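Local coordinates for protein DOA1 (Saccharomyces cerevisiae, PDB 3ODT) that probably binds ubiquitin through its seven-bladed WD40 beta propeller and takes part in regulating the turnover of F-box proteins, at residues 18-23 against 285-290; 35-40 against 59-64; 139-144 against 166-171; 146-151 against 158-163. All coordinates share one frame; numbering follows the deposited sequence.

Contact 1: 18-23 against 285-290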
loop_
_atom_site.group_PDB
_atom_site.type_symbol
_atom_site.label_atom_id
_atom_site.label_comp_id
_atom_site.label_asym_id
_atom_site.label_seq_id
_atom_site.Cartn_x
_atom_site.Cartn_y
_atom_site.Cartn_z
ATOM N N ASP A 18 5.333 -10.253 -15.652
ATOM C CA ASP A 18 5.101 -11.651 -15.986
ATOM C C ASP A 18 4.522 -12.489 -14.824
ATOM O O ASP A 18 4.300 -13.688 -14.980
ATOM C CB ASP A 18 6.408 -12.281 -16.443
ATOM C CG ASP A 18 6.933 -11.639 -17.694
ATOM O OD1 ASP A 18 6.103 -11.342 -18.594
ATOM O OD2 ASP A 18 8.170 -11.472 -17.779
ATOM N N GLN A 19 4.365 -11.869 -13.653
ATOM C CA GLN A 19 3.698 -12.509 -12.523
ATOM C C GLN A 19 2.915 -11.448 -11.750
ATOM O O GLN A 19 2.913 -10.280 -12.133
ATOM C CB GLN A 19 4.718 -13.207 -11.611
ATOM C CG GLN A 19 5.493 -14.335 -12.269
ATOM C CD GLN A 19 4.651 -15.550 -12.581
ATOM O OE1 GLN A 19 3.584 -15.753 -11.994
ATOM N NE2 GLN A 19 5.129 -16.383 -13.521
ATOM N N ASP A 20 2.257 -11.847 -10.667
ATOM C CA ASP A 20 1.324 -10.946 -10.024
ATOM C C ASP A 20 1.973 -9.609 -9.722
ATOM O O ASP A 20 3.124 -9.560 -9.266
ATOM C CB ASP A 20 0.805 -11.516 -8.693
ATOM C CG ASP A 20 -0.095 -12.714 -8.868
ATOM O OD1 ASP A 20 -0.045 -13.371 -9.907
ATOM O OD2 ASP A 20 -0.876 -12.981 -7.949
ATOM N N VAL A 21 1.193 -8.535 -9.907
ATOM C CA VAL A 21 1.598 -7.214 -9.434
ATOM C C VAL A 21 1.154 -7.088 -7.978
ATOM O O VAL A 21 -0.027 -7.130 -7.658
ATOM C CB VAL A 21 0.981 -6.097 -10.274
ATOM C CG1 VAL A 21 1.414 -4.743 -9.736
ATOM C CG2 VAL A 21 1.372 -6.261 -11.735
ATOM N N ARG A 22 2.109 -6.945 -7.083
ATOM C CA ARG A 22 1.827 -7.010 -5.666
ATOM C C ARG A 22 1.676 -5.655 -4.985
ATOM O O ARG A 22 1.082 -5.562 -3.920
ATOM C CB ARG A 22 2.940 -7.772 -4.973
ATOM C CG ARG A 22 3.047 -9.249 -5.356
ATOM C CD ARG A 22 1.853 -10.059 -4.869
ATOM N NE ARG A 22 1.609 -9.808 -3.451
ATOM C CZ ARG A 22 0.945 -10.600 -2.631
ATOM N NH1 ARG A 22 0.471 -11.752 -3.066
ATOM N NH2 ARG A 22 0.776 -10.234 -1.354
ATOM N N ASP A 23 2.222 -4.626 -5.601
ATOM C CA ASP A 23 2.167 -3.289 -5.043
ATOM C C ASP A 23 2.409 -2.250 -6.130
ATOM O O ASP A 23 3.205 -2.462 -7.057
ATOM C CB ASP A 23 3.163 -3.136 -3.896
ATOM C CG ASP A 23 2.696 -2.114 -2.834
ATOM O OD1 ASP A 23 1.546 -1.613 -2.911
ATOM O OD2 ASP A 23 3.467 -1.847 -1.889
ATOM N N SER A 285 -3.624 -9.873 -9.908
ATOM C CA SER A 285 -3.027 -11.177 -10.127
ATOM C C SER A 285 -2.945 -11.607 -11.599
ATOM O O SER A 285 -2.313 -12.613 -11.913
ATOM C CB SER A 285 -3.824 -12.229 -9.369
ATOM O OG SER A 285 -5.162 -12.258 -9.810
ATOM N N ASP A 286 -3.596 -10.853 -12.484
ATOM C CA ASP A 286 -3.482 -11.124 -13.915
ATOM C C ASP A 286 -2.216 -10.492 -14.490
ATOM O O ASP A 286 -2.028 -10.439 -15.695
ATOM C CB ASP A 286 -4.722 -10.646 -14.667
ATOM C CG ASP A 286 -5.027 -9.186 -14.439
ATOM O OD1 ASP A 286 -4.319 -8.523 -13.682
ATOM O OD2 ASP A 286 -6.010 -8.707 -15.029
ATOM N N ASN A 287 -1.392 -9.946 -13.601
ATOM C CA ASN A 287 -0.068 -9.395 -13.919
ATOM C C ASN A 287 -0.135 -8.023 -14.556
ATOM O O ASN A 287 0.857 -7.519 -15.082
ATOM C CB ASN A 287 0.759 -10.339 -14.799
ATOM C CG ASN A 287 0.738 -11.791 -14.309
ATOM O OD1 ASN A 287 0.435 -12.111 -13.142
ATOM N ND2 ASN A 287 1.088 -12.683 -15.207
ATOM N N LEU A 288 -1.308 -7.417 -14.492
ATOM C CA LEU A 288 -1.533 -6.100 -15.036
ATOM C C LEU A 288 -1.545 -5.010 -13.960
ATOM O O LEU A 288 -1.979 -5.230 -12.820
ATOM C CB LEU A 288 -2.882 -6.056 -15.764
ATOM C CG LEU A 288 -2.963 -6.903 -17.020
ATOM C CD1 LEU A 288 -4.374 -6.907 -17.528
ATOM C CD2 LEU A 288 -1.942 -6.411 -18.068
ATOM N N VAL A 289 -1.113 -3.838 -14.384
ATOM C CA VAL A 289 -1.423 -2.592 -13.705
ATOM C C VAL A 289 -2.545 -1.922 -14.513
ATOM O O VAL A 289 -2.528 -1.936 -15.750
ATOM C CB VAL A 289 -0.170 -1.692 -13.646
ATOM C CG1 VAL A 289 -0.529 -0.364 -13.043
ATOM C CG2 VAL A 289 0.971 -2.358 -12.860
ATOM N N ARG A 290 -3.517 -1.344 -13.820
ATOM C CA ARG A 290 -4.565 -0.560 -14.488
ATOM C C ARG A 290 -4.676 0.812 -13.844
ATOM O O ARG A 290 -4.343 0.987 -12.679
ATOM C CB ARG A 290 -5.916 -1.275 -14.400
ATOM C CG ARG A 290 -6.024 -2.580 -15.182
ATOM C CD ARG A 290 -7.377 -3.176 -14.877
ATOM N NE ARG A 290 -7.681 -4.370 -15.658
ATOM C CZ ARG A 290 -7.282 -5.607 -15.360
ATOM N NH1 ARG A 290 -6.476 -5.836 -14.325
ATOM N NH2 ARG A 290 -7.680 -6.624 -16.113
#

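Contact 2: 35-40 against 59-64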
loop_
_atom_site.group_PDB
_atom_site.type_symbol
_atom_site.label_atom_id
_atom_site.label_comp_id
_atom_site.label_asym_id
_atom_site.label_seq_id
_atom_site.Cartn_x
_atom_site.Cartn_y
_atom_site.Cartn_z
ATOM N N VAL A 35 5.631 -3.253 -8.547
ATOM C CA VAL A 35 6.549 -4.353 -8.287
ATOM C C VAL A 35 5.776 -5.650 -8.331
ATOM O O VAL A 35 4.543 -5.670 -8.177
ATOM C CB VAL A 35 7.292 -4.186 -6.947
ATOM C CG1 VAL A 35 8.096 -2.868 -6.878
ATOM C CG2 VAL A 35 6.329 -4.290 -5.783
ATOM N N SER A 36 6.486 -6.743 -8.545
ATOM C CA SER A 36 5.842 -7.975 -8.920
ATOM C C SER A 36 6.602 -9.177 -8.398
ATOM O O SER A 36 7.805 -9.095 -8.126
ATOM C CB SER A 36 5.768 -8.017 -10.461
ATOM O OG SER A 36 5.446 -9.286 -10.969
ATOM N N ARG A 37 5.926 -10.312 -8.309
ATOM C CA ARG A 37 6.602 -11.579 -8.075
ATOM C C ARG A 37 7.567 -11.966 -9.200
ATOM O O ARG A 37 8.369 -12.888 -9.026
ATOM C CB ARG A 37 5.573 -12.655 -7.843
ATOM C CG ARG A 37 4.873 -12.522 -6.503
ATOM C CD ARG A 37 3.646 -13.415 -6.492
ATOM N NE ARG A 37 3.950 -14.832 -6.661
ATOM C CZ ARG A 37 4.157 -15.680 -5.660
ATOM N NH1 ARG A 37 4.117 -15.258 -4.397
ATOM N NH2 ARG A 37 4.401 -16.957 -5.913
ATOM N N ASP A 38 7.526 -11.263 -10.333
ATOM C CA ASP A 38 8.510 -11.484 -11.402
ATOM C C ASP A 38 9.894 -10.890 -11.067
ATOM O O ASP A 38 10.843 -11.046 -11.823
ATOM C CB ASP A 38 8.005 -11.011 -12.789
ATOM C CG ASP A 38 7.900 -9.490 -12.929
ATOM O OD1 ASP A 38 8.370 -8.747 -12.048
ATOM O OD2 ASP A 38 7.350 -9.033 -13.975
ATOM N N GLY A 39 9.994 -10.226 -9.922
ATOM C CA GLY A 39 11.253 -9.731 -9.427
ATOM C C GLY A 39 11.639 -8.361 -9.959
ATOM O O GLY A 39 12.740 -7.891 -9.676
ATOM N N THR A 40 10.739 -7.716 -10.699
ATOM C CA THR A 40 11.036 -6.435 -11.306
ATOM C C THR A 40 10.287 -5.282 -10.652
ATOM O O THR A 40 9.208 -5.468 -10.058
ATOM C CB THR A 40 10.755 -6.407 -12.832
ATOM O OG1 THR A 40 9.341 -6.450 -13.083
ATOM C CG2 THR A 40 11.459 -7.543 -13.548
ATOM N N GLN A 59 15.976 -11.733 -8.601
ATOM C CA GLN A 59 15.260 -13.009 -8.610
ATOM C C GLN A 59 14.149 -13.088 -7.563
ATOM O O GLN A 59 13.127 -13.770 -7.772
ATOM C CB GLN A 59 16.240 -14.181 -8.473
ATOM C CG GLN A 59 17.008 -14.454 -9.773
ATOM C CD GLN A 59 16.070 -14.531 -11.014
ATOM O OE1 GLN A 59 15.062 -15.242 -11.004
ATOM N NE2 GLN A 59 16.408 -13.781 -12.082
ATOM N N GLY A 60 14.299 -12.375 -6.455
ATOM C CA GLY A 60 13.323 -12.527 -5.395
ATOM C C GLY A 60 12.007 -11.822 -5.687
ATOM O O GLY A 60 11.978 -10.777 -6.325
ATOM N N PHE A 61 10.934 -12.384 -5.160
ATOM C CA PHE A 61 9.619 -11.801 -5.298
ATOM C C PHE A 61 9.651 -10.426 -4.645
ATOM O O PHE A 61 10.227 -10.258 -3.545
ATOM C CB PHE A 61 8.574 -12.648 -4.576
ATOM C CG PHE A 61 8.423 -14.034 -5.095
ATOM C CD1 PHE A 61 8.956 -14.425 -6.318
ATOM C CD2 PHE A 61 7.727 -14.973 -4.340
ATOM C CE1 PHE A 61 8.796 -15.729 -6.771
ATOM C CE2 PHE A 61 7.570 -16.267 -4.799
ATOM C CZ PHE A 61 8.103 -16.640 -6.016
ATOM N N LEU A 62 9.045 -9.453 -5.300
ATOM C CA LEU A 62 8.880 -8.119 -4.733
ATOM C C LEU A 62 7.398 -7.948 -4.375
ATOM O O LEU A 62 6.497 -8.208 -5.200
ATOM C CB LEU A 62 9.356 -7.039 -5.699
ATOM C CG LEU A 62 10.838 -7.082 -6.066
ATOM C CD1 LEU A 62 11.174 -5.985 -7.040
ATOM C CD2 LEU A 62 11.661 -6.957 -4.792
ATOM N N ASN A 63 7.179 -7.527 -3.131
ATOM C CA ASN A 63 5.856 -7.436 -2.518
ATOM C C ASN A 63 5.418 -6.060 -2.074
ATOM O O ASN A 63 4.241 -5.834 -1.813
ATOM C CB ASN A 63 5.773 -8.412 -1.359
ATOM C CG ASN A 63 5.794 -9.857 -1.827
ATOM O OD1 ASN A 63 5.067 -10.217 -2.743
ATOM N ND2 ASN A 63 6.656 -10.682 -1.212
ATOM N N SER A 64 6.364 -5.128 -2.005
ATOM C CA SER A 64 6.074 -3.792 -1.520
ATOM C C SER A 64 6.912 -2.744 -2.268
ATOM O O SER A 64 8.056 -3.000 -2.697
ATOM C CB SER A 64 6.315 -3.736 -0.012
ATOM O OG SER A 64 7.637 -4.104 0.304
#

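Contact 3: 139-144 against 166-171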
loop_
_atom_site.group_PDB
_atom_site.type_symbol
_atom_site.label_atom_id
_atom_site.label_comp_id
_atom_site.label_asym_id
_atom_site.label_seq_id
_atom_site.Cartn_x
_atom_site.Cartn_y
_atom_site.Cartn_z
ATOM N N GLN A 139 9.069 -4.191 17.640
ATOM C CA GLN A 139 9.022 -5.604 17.951
ATOM C C GLN A 139 8.052 -5.812 19.127
ATOM O O GLN A 139 8.309 -5.356 20.247
ATOM C CB GLN A 139 10.450 -6.086 18.298
ATOM C CG GLN A 139 10.637 -7.617 18.344
ATOM C CD GLN A 139 12.121 -8.040 18.291
ATOM O OE1 GLN A 139 12.815 -7.804 17.292
ATOM N NE2 GLN A 139 12.603 -8.675 19.361
ATOM N N ALA A 140 6.941 -6.487 18.842
ATOM C CA ALA A 140 5.903 -6.737 19.833
ATOM C C ALA A 140 4.848 -7.715 19.313
ATOM O O ALA A 140 4.384 -8.583 20.052
ATOM C CB ALA A 140 5.252 -5.431 20.261
ATOM N N HIS A 141 4.470 -7.574 18.044
ATOM C CA HIS A 141 3.456 -8.444 17.460
ATOM C C HIS A 141 3.894 -9.906 17.488
ATOM O O HIS A 141 5.088 -10.209 17.396
ATOM C CB HIS A 141 3.152 -8.067 16.009
ATOM C CG HIS A 141 2.292 -6.857 15.867
ATOM N ND1 HIS A 141 0.957 -6.850 16.216
ATOM C CD2 HIS A 141 2.562 -5.623 15.373
ATOM C CE1 HIS A 141 0.455 -5.652 15.970
ATOM N NE2 HIS A 141 1.406 -4.897 15.455
ATOM N N ASN A 142 2.909 -10.802 17.556
ATOM C CA ASN A 142 3.152 -12.234 17.666
ATOM C C ASN A 142 3.070 -12.995 16.346
ATOM O O ASN A 142 3.162 -14.214 16.324
ATOM C CB ASN A 142 2.140 -12.854 18.646
ATOM C CG ASN A 142 2.697 -14.035 19.377
ATOM O OD1 ASN A 142 3.913 -14.236 19.412
ATOM N ND2 ASN A 142 1.817 -14.826 19.985
ATOM N N ALA A 143 2.870 -12.267 15.261
ATOM C CA ALA A 143 2.749 -12.819 13.935
ATOM C C ALA A 143 3.053 -11.719 12.928
ATOM O O ALA A 143 3.308 -10.565 13.312
ATOM C CB ALA A 143 1.353 -13.400 13.703
ATOM N N SER A 144 3.053 -12.093 11.659
ATOM C CA SER A 144 3.459 -11.194 10.587
ATOM C C SER A 144 2.802 -9.836 10.702
ATOM O O SER A 144 1.626 -9.735 11.035
ATOM C CB SER A 144 3.103 -11.811 9.244
ATOM O OG SER A 144 3.848 -12.987 9.056
ATOM N N THR A 166 -4.377 -7.843 15.755
ATOM C CA THR A 166 -4.332 -6.562 16.451
ATOM C C THR A 166 -3.697 -5.483 15.586
ATOM O O THR A 166 -2.949 -5.771 14.629
ATOM C CB THR A 166 -3.548 -6.610 17.780
ATOM O OG1 THR A 166 -2.138 -6.673 17.497
ATOM C CG2 THR A 166 -3.995 -7.781 18.692
ATOM N N ILE A 167 -4.013 -4.247 15.957
ATOM C CA ILE A 167 -3.385 -3.022 15.456
ATOM C C ILE A 167 -2.662 -2.436 16.665
ATOM O O ILE A 167 -3.236 -2.422 17.749
ATOM C CB ILE A 167 -4.439 -2.040 14.910
ATOM C CG1 ILE A 167 -5.104 -2.680 13.683
ATOM C CG2 ILE A 167 -3.810 -0.727 14.516
ATOM C CD1 ILE A 167 -6.558 -2.500 13.631
ATOM N N LYS A 168 -1.419 -1.982 16.500
ATOM C CA LYS A 168 -0.694 -1.368 17.599
ATOM C C LYS A 168 -0.268 0.031 17.226
ATOM O O LYS A 168 0.227 0.247 16.104
ATOM C CB LYS A 168 0.522 -2.202 18.006
ATOM C CG LYS A 168 0.146 -3.479 18.755
ATOM C CD LYS A 168 1.318 -4.432 18.979
ATOM C CE LYS A 168 0.840 -5.754 19.619
ATOM N NZ LYS A 168 0.382 -5.572 21.010
ATOM N N LEU A 169 -0.439 0.958 18.162
ATOM C CA LEU A 169 0.090 2.304 18.084
ATOM C C LEU A 169 1.356 2.382 18.932
ATOM O O LEU A 169 1.391 1.882 20.063
ATOM C CB LEU A 169 -0.951 3.278 18.612
ATOM C CG LEU A 169 -0.524 4.732 18.790
ATOM C CD1 LEU A 169 -0.228 5.387 17.450
ATOM C CD2 LEU A 169 -1.603 5.527 19.530
ATOM N N TRP A 170 2.409 2.952 18.364
ATOM C CA TRP A 170 3.747 2.981 18.942
ATOM C C TRP A 170 4.173 4.411 19.112
ATOM O O TRP A 170 3.773 5.280 18.337
ATOM C CB TRP A 170 4.727 2.344 17.950
ATOM C CG TRP A 170 4.406 0.970 17.531
ATOM C CD1 TRP A 170 3.423 0.589 16.661
ATOM C CD2 TRP A 170 5.066 -0.230 17.948
ATOM N NE1 TRP A 170 3.430 -0.776 16.525
ATOM C CE2 TRP A 170 4.426 -1.304 17.302
ATOM C CE3 TRP A 170 6.154 -0.499 18.793
ATOM C CZ2 TRP A 170 4.832 -2.617 17.455
ATOM C CZ3 TRP A 170 6.548 -1.815 18.954
ATOM C CH2 TRP A 170 5.899 -2.859 18.270
ATOM N N GLN A 171 5.013 4.664 20.108
ATOM C CA GLN A 171 5.749 5.913 20.172
ATOM C C GLN A 171 7.202 5.540 20.378
ATOM O O GLN A 171 7.545 4.766 21.275
ATOM C CB GLN A 171 5.234 6.825 21.261
ATOM C CG GLN A 171 5.949 8.174 21.286
ATOM C CD GLN A 171 5.167 9.239 22.006
ATOM O OE1 GLN A 171 4.618 9.013 23.097
ATOM N NE2 GLN A 171 5.150 10.440 21.429
#

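Contact 4: 146-151 against 158-163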
loop_
_atom_site.group_PDB
_atom_site.type_symbol
_atom_site.label_atom_id
_atom_site.label_comp_id
_atom_site.label_asym_id
_atom_site.label_seq_id
_atom_site.Cartn_x
_atom_site.Cartn_y
_atom_site.Cartn_z
ATOM N N TRP A 146 1.548 -7.067 8.529
ATOM C CA TRP A 146 1.121 -6.871 7.153
ATOM C C TRP A 146 1.204 -5.424 6.711
ATOM O O TRP A 146 1.342 -5.154 5.500
ATOM C CB TRP A 146 -0.308 -7.360 6.986
ATOM C CG TRP A 146 -0.345 -8.843 6.736
ATOM C CD1 TRP A 146 -0.776 -9.816 7.593
ATOM C CD2 TRP A 146 0.059 -9.504 5.541
ATOM N NE1 TRP A 146 -0.673 -11.048 6.991
ATOM C CE2 TRP A 146 -0.176 -10.880 5.727
ATOM C CE3 TRP A 146 0.547 -9.055 4.303
ATOM C CZ2 TRP A 146 0.095 -11.819 4.744
ATOM C CZ3 TRP A 146 0.823 -9.998 3.322
ATOM C CH2 TRP A 146 0.571 -11.366 3.549
ATOM N N ASP A 147 1.106 -4.477 7.649
ATOM C CA ASP A 147 1.222 -3.072 7.294
ATOM C C ASP A 147 1.752 -2.247 8.447
ATOM O O ASP A 147 1.632 -2.620 9.598
ATOM C CB ASP A 147 -0.118 -2.517 6.806
ATOM C CG ASP A 147 0.053 -1.216 6.017
ATOM O OD1 ASP A 147 1.135 -0.991 5.447
ATOM O OD2 ASP A 147 -0.890 -0.388 6.002
ATOM N N ALA A 148 2.320 -1.101 8.098
ATOM C CA ALA A 148 2.892 -0.156 9.042
ATOM C C ALA A 148 2.815 1.226 8.403
ATOM O O ALA A 148 3.112 1.414 7.199
ATOM C CB ALA A 148 4.365 -0.515 9.392
ATOM N N LYS A 149 2.400 2.190 9.206
ATOM C CA LYS A 149 2.203 3.567 8.755
ATOM C C LYS A 149 2.703 4.552 9.789
ATOM O O LYS A 149 2.656 4.289 11.004
ATOM C CB LYS A 149 0.729 3.831 8.504
ATOM C CG LYS A 149 0.122 3.066 7.350
ATOM C CD LYS A 149 0.711 3.467 6.011
ATOM C CE LYS A 149 -0.256 3.201 4.854
ATOM N NZ LYS A 149 -0.290 1.795 4.411
ATOM N N VAL A 150 3.162 5.687 9.303
ATOM C CA VAL A 150 3.514 6.782 10.165
ATOM C C VAL A 150 2.223 7.524 10.566
ATOM O O VAL A 150 1.428 7.924 9.715
ATOM C CB VAL A 150 4.458 7.763 9.436
ATOM C CG1 VAL A 150 4.693 9.011 10.303
ATOM C CG2 VAL A 150 5.778 7.080 9.103
ATOM N N VAL A 151 2.018 7.695 11.861
ATOM C CA VAL A 151 0.921 8.519 12.364
ATOM C C VAL A 151 1.385 9.977 12.453
ATOM O O VAL A 151 0.735 10.887 11.942
ATOM C CB VAL A 151 0.465 8.004 13.725
ATOM C CG1 VAL A 151 -0.562 8.962 14.346
ATOM C CG2 VAL A 151 -0.136 6.602 13.569
ATOM N N PHE A 158 3.668 5.610 15.296
ATOM C CA PHE A 158 3.551 4.680 14.190
ATOM C C PHE A 158 2.400 3.742 14.480
ATOM O O PHE A 158 2.036 3.507 15.653
ATOM C CB PHE A 158 4.849 3.885 14.018
ATOM C CG PHE A 158 6.075 4.766 14.063
ATOM C CD1 PHE A 158 6.314 5.651 13.049
ATOM C CD2 PHE A 158 6.930 4.757 15.155
ATOM C CE1 PHE A 158 7.402 6.493 13.087
ATOM C CE2 PHE A 158 8.000 5.607 15.210
ATOM C CZ PHE A 158 8.247 6.470 14.165
ATOM N N LEU A 159 1.847 3.171 13.427
ATOM C CA LEU A 159 0.715 2.248 13.538
ATOM C C LEU A 159 1.013 0.987 12.721
ATOM O O LEU A 159 1.472 1.075 11.591
ATOM C CB LEU A 159 -0.546 2.913 13.001
ATOM C CG LEU A 159 -1.880 2.311 13.429
ATOM C CD1 LEU A 159 -2.166 2.509 14.917
ATOM C CD2 LEU A 159 -2.997 2.930 12.585
ATOM N N THR A 160 0.782 -0.176 13.314
ATOM C CA THR A 160 1.053 -1.442 12.663
ATOM C C THR A 160 -0.180 -2.342 12.715
ATOM O O THR A 160 -0.986 -2.277 13.666
ATOM C CB THR A 160 2.243 -2.159 13.363
ATOM O OG1 THR A 160 1.958 -2.310 14.760
ATOM C CG2 THR A 160 3.551 -1.345 13.189
ATOM N N ALA A 161 -0.279 -3.212 11.722
ATOM C CA ALA A 161 -1.364 -4.160 11.557
ATOM C C ALA A 161 -0.778 -5.543 11.398
ATOM O O ALA A 161 0.174 -5.743 10.622
ATOM C CB ALA A 161 -2.136 -3.833 10.302
ATOM N N SER A 162 -1.375 -6.519 12.069
ATOM C CA SER A 162 -0.788 -7.854 12.141
ATOM C C SER A 162 -1.740 -9.025 11.975
ATOM O O SER A 162 -2.943 -8.953 12.259
ATOM C CB SER A 162 -0.006 -7.956 13.464
ATOM O OG SER A 162 0.519 -9.235 13.733
ATOM N N ALA A 163 -1.167 -10.151 11.540
ATOM C CA ALA A 163 -1.848 -11.431 11.524
ATOM C C ALA A 163 -2.222 -11.898 12.921
ATOM O O ALA A 163 -3.001 -12.859 13.063
ATOM C CB ALA A 163 -0.962 -12.499 10.824
#

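Contact 1: 18-23 against 285-290
Ser-285 and Asn-287 meet Asp-20 from the loop before strand 289-293, and all three belong to a calcium site. Ser-285 offers its backbone oxygen: Ser-285 O is 3.1 Å from Asp-20 OD1. Two acceptors so close are consistent with a cation drawing both in. The other carboxylate oxygen of Asp-20 lies against the side chain, with Asp-20 OD2 3.4 Å from Ser-285 CB, and accepts a hydrogen bond from Trp-270 NE1. Ser-285 OG is turned the other way and bonds Ser-268 N. With an alanine at Asp-20 the calcium would probably lose a negatively charged ligand, and the Trp-270 indole N-H its acceptor. Asn-287 reaches across with its amide oxygen. Its CG stands beside its own backbone N (chi1 -47°), which lays Asn-287 OD1 2.9 Å from Gln-19 C. The carboxylate of Asp-20 and this amide are turned 43° apart, with Asp-20 OD1 and Asn-287 OD1 3.5 Å from each other. Val-21 CG2 lies 3.6 Å from Asn-287 O and touches Leu-288 O as well. Val-289 comes last and crosses Val-21 at about a right angle, Val-21 CG1 lying 4.0 Å from Val-289 CG2. Strand 289-293 pairs with N-terminal strand 9-14, the closure typical of a WD40 propeller. The calcium site joins the loop of the closing blade to the loop that leads into strand 21-26, the first strand of the next blade.

Contact 2: 35-40 against 59-64
The Phe-61 ring carries the Arg-37 side chain over one face. Arg-37 CG and the guanidinium lie on the same side of it. The chain bends at chi3 (61°), which brings the charged end back over the ring. Arg-37 CZ is 4.1 Å from the ring centroid, an off-centre cation-pi contact. The planes are 40° apart, and one face of the guanidinium receives Phe-61 CE2. An alanine in place of Phe-61 would probably leave the guanidinium without its aromatic partner and free to swing. Arg-37 also meets the ring with its backbone, Arg-37 O lying 3.2 Å from Phe-61 CD1. In the backbone, Leu-62 N donates to Ser-36 O at 3.1 Å. Gly-39 N reaches Ser-36 O from the opposite face of its plane and closes a type I turn. An ST turn at Ser-36 and an Asx turn at Asp-38 brace the same loop. Gly-39 packs tightly, with its CA 3.4 Å from Gly-60 O. Leu-62 points toward 35-40: Leu-62 CB is 3.7 Å from Val-35 CB, and Leu-62 CD1 is 3.6 Å from Gly-39 O. Asp-38 OD2 takes bonds from His-17, Asp-18 and Arg-42. The chemistry is thus divided: one backbone bond and an apolar pair join neighbouring blades inside, while a probably charged guanidinium lies over an aromatic face on the partly exposed side.

Contact 3: 139-144 against 166-171
Ala-140 and His-141 meet Thr-166, Lys-168 and Trp-170 around the structural tetrad of a WD40 blade. The tetrad is built on hydrogen bonds. His-141 NE2 and Trp-170 NE1 both bond Thr-160 OG1, and His-141 ND1 bonds Asp-164 OD2. The imidazole is thereby held at both nitrogens, which fixes its rotation. The loop 139-144 is tied to the blade in the same way, because Asp-164 OD2 also accepts from Asn-142 N. The next kind of interaction is CH-pi. Lys-168 CD lies over one face of the imidazole, 3.6 Å from the centroid of the His-141 ring and 20° off its normal. The aliphatic chain of the lysine runs past the histidine in the opposite direction. It bends only at chi4 (-69°), where the ammonium turns off to Thr-178 OG1. Lys-168 NZ stays 5.0 Å from His-141 ND1. Apolar packing comes third. Ala-140 CB is 3.3 Å from Trp-170 CH2, a tight fit at the six-membered end of the indole. Gln-139 C and Ala-140 N lie at the edge of the indole, in its plane. His-141 CD2 also comes to the indole edge, 4.3 Å from Trp-170 CZ2. The last detail is at the imidazole edge: Thr-166 OG1 lies in the ring plane, 3.2 Å from His-141 CE1, while bonding Asp-164 OD1.

Contact 4: 146-151 against 158-163
Ala-161 O is approached by two backbone donors, Trp-146 N at 2.8 Å and Asp-147 N at 3.4 Å. Both bonds are weak, the first because it is bent (128° at the hydrogen). Two residues facing one make a classic beta bulge. Beyond it the hairpin is regular and antiparallel. Ala-161 N donates to Asp-147 O at 2.9 Å. Lys-149 N to Leu-159 O and Leu-159 N to Lys-149 O form a hydrogen-bonded pair, both bonds at 2.8 Å. Asp-147, Lys-149, Leu-159 and Ala-161 share one face of the sheet. There Lys-149 NZ reaches back to Asp-147 OD2 at 2.8 Å, a salt bridge on the syn lone pair. Asp-147 OD2 also accepts from Leu-190 N of the next blade. Val-151 CG1 is anti to the backbone N (chi1 173°), which sets Val-151 CG2 beside that N, 3.8 Å from Leu-159 CB. The other face holds Ala-148, Val-150, Phe-158 and Thr-160. Ala-148 CB meets Thr-160 CG2 at 4.0 Å, and the phenyl turns its edge to Val-150 CA. Ile-118 of the preceding blade packs against this face. At the bulge end the indole edge of Trp-146 lies near Ala-163, and its ring stacks edge-to-face with Trp-122. The chemistry implies a blade core of ladder bonds and apolar packing, with the buried Asp-147 carboxylate probably neutralised by Lys-149 and tied to the blade beside it.

How the contacts relate
The four contacts form two groups in one seven-bladed propeller; contact 1 lies across the chain's centre from contact 3, about 29 Å between centres, and from contact 4. Contacts 1 and 2, centres about 10 Å apart, share the sheet of strands 21-26 and 31-36, where Asp-20 O bonds Ser-36 OG. Contact 1 looks back to the closing blade, contact 2 forward to the blade opened by strand 62-68. Contacts 3 and 4, centres about 7 Å apart, share the sheet of strands 145-150, 157-162, 167-171 and 174-179, with loop 139-144 leading into it. Contacts 2, 3 and 4 all fall inside the loop closed by contact 1, which lies next to the closure of the ring and probably supports it.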